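Local coordinates for protein UDP-N-acetylglucosamine 2-epimerase (Methanocaldococcus jannaschii, PDB 4NES) that probably catalyses the reversible epimerization at C-2 of UDP-N-acetylglucosamine to give UDP-N-acetylmannosamine, the activated donor of ManNAc residues, at residues A[56-61]-A[79-84]; A[35-40]-A[72-77]. All coordinates share one frame; numbering follows the deposited sequence.

Interaction 1: residues A[56-61]-A[79-84]; sequences PKYNLN and EKVLLK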
loop_
_atom_site.group_PDB
_atom_site.type_symbol
_atom_site.label_atom_id
_atom_site.label_comp_id
_atom_site.label_asym_id
_atom_site.label_seq_id
_atom_site.Cartn_x
_atom_site.Cartn_y
_atom_site.Cartn_z
ATOM N N PRO A 56 -3.923 23.269 12.899
ATOM C CA PRO A 56 -3.979 22.732 11.540
ATOM C C PRO A 56 -4.782 23.648 10.619
ATOM O O PRO A 56 -5.753 24.277 11.056
ATOM C CB PRO A 56 -4.731 21.415 11.727
ATOM C CG PRO A 56 -4.397 20.989 13.119
ATOM C CD PRO A 56 -4.362 22.284 13.906
ATOM N N LYS A 57 -4.374 23.728 9.357
ATOM C CA LYS A 57 -5.144 24.470 8.368
ATOM C C LYS A 57 -6.400 23.696 7.973
ATOM O O LYS A 57 -7.441 24.290 7.675
ATOM C CB LYS A 57 -4.288 24.764 7.134
ATOM C CG LYS A 57 -4.978 25.658 6.119
ATOM C CD LYS A 57 -4.042 26.054 4.999
ATOM C CE LYS A 57 -4.785 26.875 3.958
ATOM N NZ LYS A 57 -3.851 27.483 2.965
ATOM N N TYR A 58 -6.295 22.366 7.975
ATOM C CA TYR A 58 -7.417 21.498 7.638
ATOM C C TYR A 58 -7.638 20.475 8.733
ATOM O O TYR A 58 -6.686 19.871 9.231
ATOM C CB TYR A 58 -7.174 20.763 6.310
ATOM C CG TYR A 58 -7.192 21.685 5.124
ATOM C CD1 TYR A 58 -8.385 22.002 4.496
ATOM C CD2 TYR A 58 -6.022 22.253 4.640
ATOM C CE1 TYR A 58 -8.419 22.861 3.413
ATOM C CE2 TYR A 58 -6.047 23.119 3.554
ATOM C CZ TYR A 58 -7.248 23.416 2.947
ATOM O OH TYR A 58 -7.289 24.274 1.867
ATOM N N ASN A 59 -8.902 20.303 9.106
ATOM C CA ASN A 59 -9.327 19.229 9.995
ATOM C C ASN A 59 -10.350 18.389 9.250
ATOM O O ASN A 59 -11.413 18.888 8.866
ATOM C CB ASN A 59 -9.948 19.808 11.262
ATOM C CG ASN A 59 -8.940 20.510 12.128
ATOM O OD1 ASN A 59 -8.173 19.874 12.854
ATOM N ND2 ASN A 59 -8.940 21.842 12.074
ATOM N N LEU A 60 -10.029 17.121 9.020
ATOM C CA LEU A 60 -10.876 16.280 8.177
ATOM C C LEU A 60 -11.966 15.548 8.968
ATOM O O LEU A 60 -12.923 15.038 8.385
ATOM C CB LEU A 60 -10.021 15.283 7.387
ATOM C CG LEU A 60 -8.854 15.912 6.622
ATOM C CD1 LEU A 60 -8.139 14.877 5.778
ATOM C CD2 LEU A 60 -9.325 17.071 5.759
ATOM N N ASN A 61 -11.809 15.505 10.292
ATOM C CA ASN A 61 -12.830 14.959 11.194
ATOM C C ASN A 61 -13.203 13.502 10.893
ATOM O O ASN A 61 -14.372 13.128 10.959
ATOM C CB ASN A 61 -14.086 15.839 11.172
ATOM C CG ASN A 61 -13.787 17.289 11.484
ATOM O OD1 ASN A 61 -14.153 18.189 10.721
ATOM N ND2 ASN A 61 -13.130 17.531 12.606
ATOM N N GLU A 79 -7.425 13.614 -0.398
ATOM C CA GLU A 79 -7.257 13.941 -1.805
ATOM C C GLU A 79 -7.911 15.267 -2.172
ATOM O O GLU A 79 -7.359 16.023 -2.966
ATOM C CB GLU A 79 -7.786 12.831 -2.700
ATOM C CG GLU A 79 -7.522 13.118 -4.168
ATOM C CD GLU A 79 -7.989 12.026 -5.075
ATOM O OE1 GLU A 79 -9.210 11.780 -5.106
ATOM O OE2 GLU A 79 -7.130 11.422 -5.761
ATOM N N LYS A 80 -9.072 15.557 -1.594
ATOM C CA LYS A 80 -9.727 16.837 -1.847
ATOM C C LYS A 80 -8.817 18.006 -1.473
ATOM O O LYS A 80 -8.685 18.973 -2.234
ATOM C CB LYS A 80 -11.036 16.934 -1.072
ATOM C CG LYS A 80 -12.142 16.034 -1.595
ATOM C CD LYS A 80 -13.365 16.121 -0.684
ATOM C CE LYS A 80 -14.468 15.183 -1.129
ATOM N NZ LYS A 80 -15.593 15.183 -0.148
ATOM N N VAL A 81 -8.167 17.906 -0.316
ATOM C CA VAL A 81 -7.246 18.945 0.116
ATOM C C VAL A 81 -6.018 19.041 -0.779
ATOM O O VAL A 81 -5.638 20.138 -1.191
ATOM C CB VAL A 81 -6.802 18.735 1.565
ATOM C CG1 VAL A 81 -5.791 19.809 1.950
ATOM C CG2 VAL A 81 -8.005 18.772 2.498
ATOM N N LEU A 82 -5.406 17.904 -1.105
ATOM C CA LEU A 82 -4.177 17.935 -1.898
ATOM C C LEU A 82 -4.407 18.400 -3.336
ATOM O O LEU A 82 -3.526 19.030 -3.930
ATOM C CB LEU A 82 -3.440 16.592 -1.860
ATOM C CG LEU A 82 -2.939 16.156 -0.478
ATOM C CD1 LEU A 82 -2.144 14.868 -0.589
ATOM C CD2 LEU A 82 -2.112 17.249 0.202
ATOM N N LEU A 83 -5.578 18.098 -3.894
ATOM C CA LEU A 83 -5.946 18.614 -5.215
ATOM C C LEU A 83 -6.094 20.135 -5.224
ATOM O O LEU A 83 -5.835 20.783 -6.241
ATOM C CB LEU A 83 -7.243 17.967 -5.702
ATOM C CG LEU A 83 -7.100 16.538 -6.224
ATOM C CD1 LEU A 83 -8.466 15.922 -6.482
ATOM C CD2 LEU A 83 -6.255 16.506 -7.488
ATOM N N LYS A 84 -6.521 20.697 -4.096
ATOM C CA LYS A 84 -6.685 22.135 -3.977
ATOM C C LYS A 84 -5.364 22.828 -3.694
ATOM O O LYS A 84 -5.016 23.808 -4.358
ATOM C CB LYS A 84 -7.676 22.467 -2.870
ATOM C CG LYS A 84 -7.727 23.946 -2.555
ATOM C CD LYS A 84 -8.635 24.223 -1.374
ATOM C CE LYS A 84 -8.765 25.710 -1.133
ATOM N NZ LYS A 84 -9.741 25.999 -0.053
#
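Val81 presses its CG1 methyl against one face of the Tyr58 ring in a CH-pi contact, the carbon standing 3.7 Å from the ring centroid and only 16° off the ring normal. The methyl is shifted toward the CD2 rim, where Val81 CG1 and Tyr58 CD2 are 3.6 Å apart. The first torsion of the tyrosine, with Tyr58 CG anti to the carbonyl carbon (chi1 -69°), brings the ring alongside Val81 and its OH near Lys84.

The other contacts between carbon atoms extend this patch. Val81 CG2 sits between two partners, Tyr58 CD1 at 3.8 Å and Leu60 CD2 at 3.9 Å, so both branches of the valine are used. Leu60 also leans on Glu77 and Ile78, one turn back along the same helix, and Val81 touches Ile33 of the neighbouring strand.

In fold terms, helix 67-85 packs against the edge strand 58-59 of the parallel sheet in the N-terminal Rossmann-like domain of this GT-B enzyme; that strand is bonded through its backbone to strand 30-34, and the chain passes from it into the helix in beta-alpha order.

Polar groups gather at the far end of the ring. The extended chain of Lys84 runs obliquely by the phenol, its CD 3.5 Å from Tyr58 OH, while its NZ lies 3.6 Å from Tyr58 OH. The hydroxyl is hydrogen-bonded instead to Glu85, the next residue of the helix. Replacing Tyr58 by an alanine would probably open a gap over Val81 CG1 and leave the Glu85 carboxylate without its phenol partner. Lys57 NZ and Lys84 NZ are 6.8 Å apart, and the Glu85 carboxylate, in a long, weak ion pair with Lys57, may soften their mutual repulsion.

Interaction 2: residues A[35-40]-A[72-77]; sequences TNQHYS and GKMLIE. With UD1 (uridine-diphosphate-N-acetylglucosamine), chain B.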
loop_
_atom_site.group_PDB
_atom_site.type_symbol
_atom_site.label_atom_id
_atom_site.label_comp_id
_atom_site.label_asym_id
_atom_site.label_seq_id
_atom_site.Cartn_x
_atom_site.Cartn_y
_atom_site.Cartn_z
ATOM N N THR A 35 -6.084 14.632 10.182
ATOM C CA THR A 35 -7.209 13.754 9.864
ATOM C C THR A 35 -8.183 13.658 11.026
ATOM O O THR A 35 -9.315 13.183 10.861
ATOM C CB THR A 35 -6.756 12.327 9.538
ATOM O OG1 THR A 35 -6.062 11.801 10.680
ATOM C CG2 THR A 35 -5.851 12.313 8.318
ATOM N N ASN A 36 -7.727 14.072 12.207
ATOM C CA ASN A 36 -8.498 13.944 13.435
ATOM C C ASN A 36 -8.854 12.492 13.701
ATOM O O ASN A 36 -9.931 12.198 14.216
ATOM C CB ASN A 36 -9.749 14.834 13.418
ATOM C CG ASN A 36 -9.451 16.246 12.951
ATOM O OD1 ASN A 36 -9.886 16.645 11.878
ATOM N ND2 ASN A 36 -8.706 17.011 13.755
ATOM N N GLN A 37 -7.935 11.594 13.342
ATOM C CA GLN A 37 -8.036 10.196 13.736
ATOM C C GLN A 37 -8.179 10.122 15.250
ATOM O O GLN A 37 -9.037 9.410 15.771
ATOM C CB GLN A 37 -6.813 9.397 13.265
ATOM C CG GLN A 37 -6.937 7.927 13.636
ATOM C CD GLN A 37 -5.803 7.050 13.125
ATOM O OE1 GLN A 37 -5.080 7.396 12.184
ATOM N NE2 GLN A 37 -5.639 5.907 13.763
ATOM N N HIS A 38 -7.326 10.875 15.947
ATOM C CA HIS A 38 -7.487 11.132 17.377
ATOM C C HIS A 38 -8.150 12.482 17.572
ATOM O O HIS A 38 -7.848 13.431 16.841
ATOM C CB HIS A 38 -6.139 11.092 18.086
ATOM C CG HIS A 38 -5.624 9.704 18.285
ATOM N ND1 HIS A 38 -4.485 9.421 18.994
ATOM C CD2 HIS A 38 -6.128 8.521 17.862
ATOM C CE1 HIS A 38 -4.308 8.107 19.018
ATOM N NE2 HIS A 38 -5.291 7.544 18.334
ATOM N N TYR A 39 -9.044 12.564 18.558
ATOM C CA TYR A 39 -9.934 13.716 18.716
ATOM C C TYR A 39 -10.186 14.045 20.184
ATOM O O TYR A 39 -10.492 15.196 20.515
ATOM C CB TYR A 39 -11.271 13.460 18.005
ATOM C CG TYR A 39 -11.783 12.065 18.235
ATOM C CD1 TYR A 39 -12.568 11.760 19.332
ATOM C CD2 TYR A 39 -11.449 11.040 17.362
ATOM C CE1 TYR A 39 -13.016 10.475 19.555
ATOM C CE2 TYR A 39 -11.886 9.747 17.574
ATOM C CZ TYR A 39 -12.678 9.471 18.667
ATOM O OH TYR A 39 -13.112 8.190 18.889
ATOM N N SER A 40 -10.081 13.052 21.064
ATOM C CA SER A 40 -10.243 13.311 22.494
ATOM C C SER A 40 -9.181 14.319 22.914
ATOM O O SER A 40 -8.048 14.252 22.442
ATOM C CB SER A 40 -10.100 12.022 23.311
ATOM O OG SER A 40 -11.127 11.100 22.995
ATOM N N GLY A 72 -10.428 4.542 4.010
ATOM C CA GLY A 72 -11.165 4.972 2.830
ATOM C C GLY A 72 -11.634 6.418 2.891
ATOM O O GLY A 72 -11.445 7.187 1.942
ATOM N N LYS A 73 -12.239 6.801 4.012
ATOM C CA LYS A 73 -12.632 8.189 4.210
ATOM C C LYS A 73 -11.414 9.113 4.134
ATOM O O LYS A 73 -11.484 10.212 3.575
ATOM C CB LYS A 73 -13.323 8.353 5.560
ATOM C CG LYS A 73 -14.699 7.703 5.664
ATOM C CD LYS A 73 -15.156 7.786 7.115
ATOM C CE LYS A 73 -16.474 7.095 7.375
ATOM N NZ LYS A 73 -16.873 7.329 8.797
HETATM N N MSE A 74 -10.294 8.672 4.699
HETATM C CA MSE A 74 -9.068 9.459 4.635
HETATM C C MSE A 74 -8.579 9.665 3.206
HETATM O O MSE A 74 -8.168 10.767 2.859
HETATM C CB MSE A 74 -7.957 8.824 5.476
HETATM C CG MSE A 74 -8.181 8.878 6.965
HETATM SE SE MSE A 74 -6.897 7.768 7.930
HETATM C CE MSE A 74 -7.423 8.323 9.715
ATOM N N LEU A 75 -8.614 8.623 2.374
ATOM C CA LEU A 75 -8.197 8.777 0.976
ATOM C C LEU A 75 -9.068 9.806 0.271
ATOM O O LEU A 75 -8.562 10.669 -0.452
ATOM C CB LEU A 75 -8.282 7.456 0.202
ATOM C CG LEU A 75 -7.389 6.298 0.648
ATOM C CD1 LEU A 75 -7.546 5.105 -0.295
ATOM C CD2 LEU A 75 -5.937 6.727 0.713
ATOM N N ILE A 76 -10.379 9.713 0.470
ATOM C CA ILE A 76 -11.294 10.667 -0.152
ATOM C C ILE A 76 -11.024 12.100 0.298
ATOM O O ILE A 76 -10.900 13.008 -0.530
ATOM C CB ILE A 76 -12.764 10.298 0.133
ATOM C CG1 ILE A 76 -13.092 8.949 -0.501
ATOM C CG2 ILE A 76 -13.704 11.368 -0.402
ATOM C CD1 ILE A 76 -14.272 8.259 0.141
ATOM N N GLU A 77 -10.919 12.303 1.603
ATOM C CA GLU A 77 -10.841 13.657 2.136
ATOM C C GLU A 77 -9.459 14.282 2.009
ATOM O O GLU A 77 -9.350 15.480 1.747
ATOM C CB GLU A 77 -11.310 13.696 3.592
ATOM C CG GLU A 77 -12.776 13.323 3.761
ATOM C CD GLU A 77 -13.707 14.218 2.969
ATOM O OE1 GLU A 77 -13.509 15.448 2.985
ATOM O OE2 GLU A 77 -14.648 13.689 2.345
HETATM C "C1'" UD1 B . -3.800 4.262 16.692
HETATM C "C2'" UD1 B . -2.789 3.649 15.772
HETATM C "C3'" UD1 B . -1.669 3.091 16.508
HETATM C "C4'" UD1 B . -1.047 4.045 17.434
HETATM C "C5'" UD1 B . -2.093 4.703 18.299
HETATM C "C6'" UD1 B . -1.544 5.815 19.109
HETATM C "C7'" UD1 B . -3.814 2.698 13.621
HETATM C "C8'" UD1 B . -4.433 1.505 12.955
HETATM N "N2'" UD1 B . -3.420 2.546 15.003
HETATM O "O1'" UD1 B . -4.324 3.275 17.506
HETATM O "O3'" UD1 B . -0.683 2.607 15.578
HETATM O "O4'" UD1 B . -0.090 3.401 18.260
HETATM O "O5'" UD1 B . -3.128 5.269 17.501
HETATM O "O6'" UD1 B . -2.158 5.998 20.330
HETATM O "O7'" UD1 B . -3.658 3.757 13.007
HETATM N N1 UD1 B . -10.436 6.559 20.806
HETATM C C2 UD1 B . -10.963 7.542 21.539
HETATM N N3 UD1 B . -10.549 8.798 21.382
HETATM C C4 UD1 B . -9.609 9.110 20.480
HETATM C C5 UD1 B . -9.038 8.113 19.702
HETATM C C6 UD1 B . -9.473 6.810 19.887
HETATM O O2 UD1 B . -11.819 7.303 22.368
HETATM O O4 UD1 B . -9.202 10.404 20.334
HETATM C C1B UD1 B . -10.871 5.153 20.978
HETATM C C2B UD1 B . -12.070 4.780 20.204
HETATM O "O2'" UD1 B . -12.838 3.861 20.940
HETATM C C3B UD1 B . -11.521 4.138 19.032
HETATM C C4B UD1 B . -10.353 3.415 19.593
HETATM O O4B UD1 B . -9.828 4.249 20.608
HETATM O O3B UD1 B . -12.413 3.287 18.355
HETATM C C5B UD1 B . -9.298 3.148 18.581
HETATM O O5B UD1 B . -8.871 4.270 17.851
HETATM P PA UD1 B . -7.969 4.095 16.599
HETATM O O1A UD1 B . -8.702 3.264 15.592
HETATM O O2A UD1 B . -7.615 5.448 16.075
HETATM O O3A UD1 B . -6.706 3.267 17.004
HETATM P PB UD1 B . -5.711 3.448 18.238
HETATM O O1B UD1 B . -5.886 2.267 19.136
HETATM O O2B UD1 B . -5.860 4.807 18.864
#
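The Met74 side chain, a selenomethionine, crosses those of Thr35 and Gln37 at about a right angle and touches both with its terminal methyl. Met74 CE lies 3.5 Å from Gln37 OE1 and 3.9 Å from Thr35 OG1. Met74 reaches them because its side chain is extended beyond CG (chi2 169°, chi3 173°), carrying the methyl from the buried face of the helix to the loop.

Thr35 holds OG1 between its backbone N and carbonyl carbon (chi1 60°), where it accepts from Gln37 N in an ST turn; Thr98 bonds both this hydroxyl and Gln37 OE1. Gln37 is extended, with CG anti to the backbone N, and the Thr98 bond to OE1 probably fixes the amide so that NE2 faces the ligand. Gln37 NE2 gives two nearly straight bonds, to UD1 O7' of the acetamido group at 3.0 Å and to UD1 O2A of the alpha phosphate at 3.1 Å.

Further along, His38 NE2 donates to UD1 O2B of the beta phosphate at 2.8 Å, while Arg10 N binds ND1 on the same ring. The uracil is read by backbone and side chain: Tyr39 N and Ser40 N both donate to O4, UD1 N3 donates to Ser40 OG at 2.9 Å, and O4 lies over the centre of the Tyr39 ring. Loop 35-40, which follows strand 30-34, thus forms part of the UDP-GlcNAc pocket of this GT-B epimerase, backed by helix 67-85.

Overall arrangement
From the N terminus, strand 30-34 leads into loop 35-40, the chain then passes through helix 45-50 to the edge strand 58-59, and helix 67-85 follows. Interaction 2 closes a loop of 31 residues when 72-77 meets 35-40; interaction 1 closes one of 17 when 79-84 meets 56-61. Their segments alternate, so the two loops cross, and successive turns of one helix serve both. The contacts also meet directly through Asn36, which is hydrogen-bonded to Asn59 and to the backbone of Asn61. Through helix 67-85 they tie the edge strand 58-59 of the N-terminal sheet to the ligand-binding loop 35-40, with interaction 2 nearer the ligand and interaction 1 farther out.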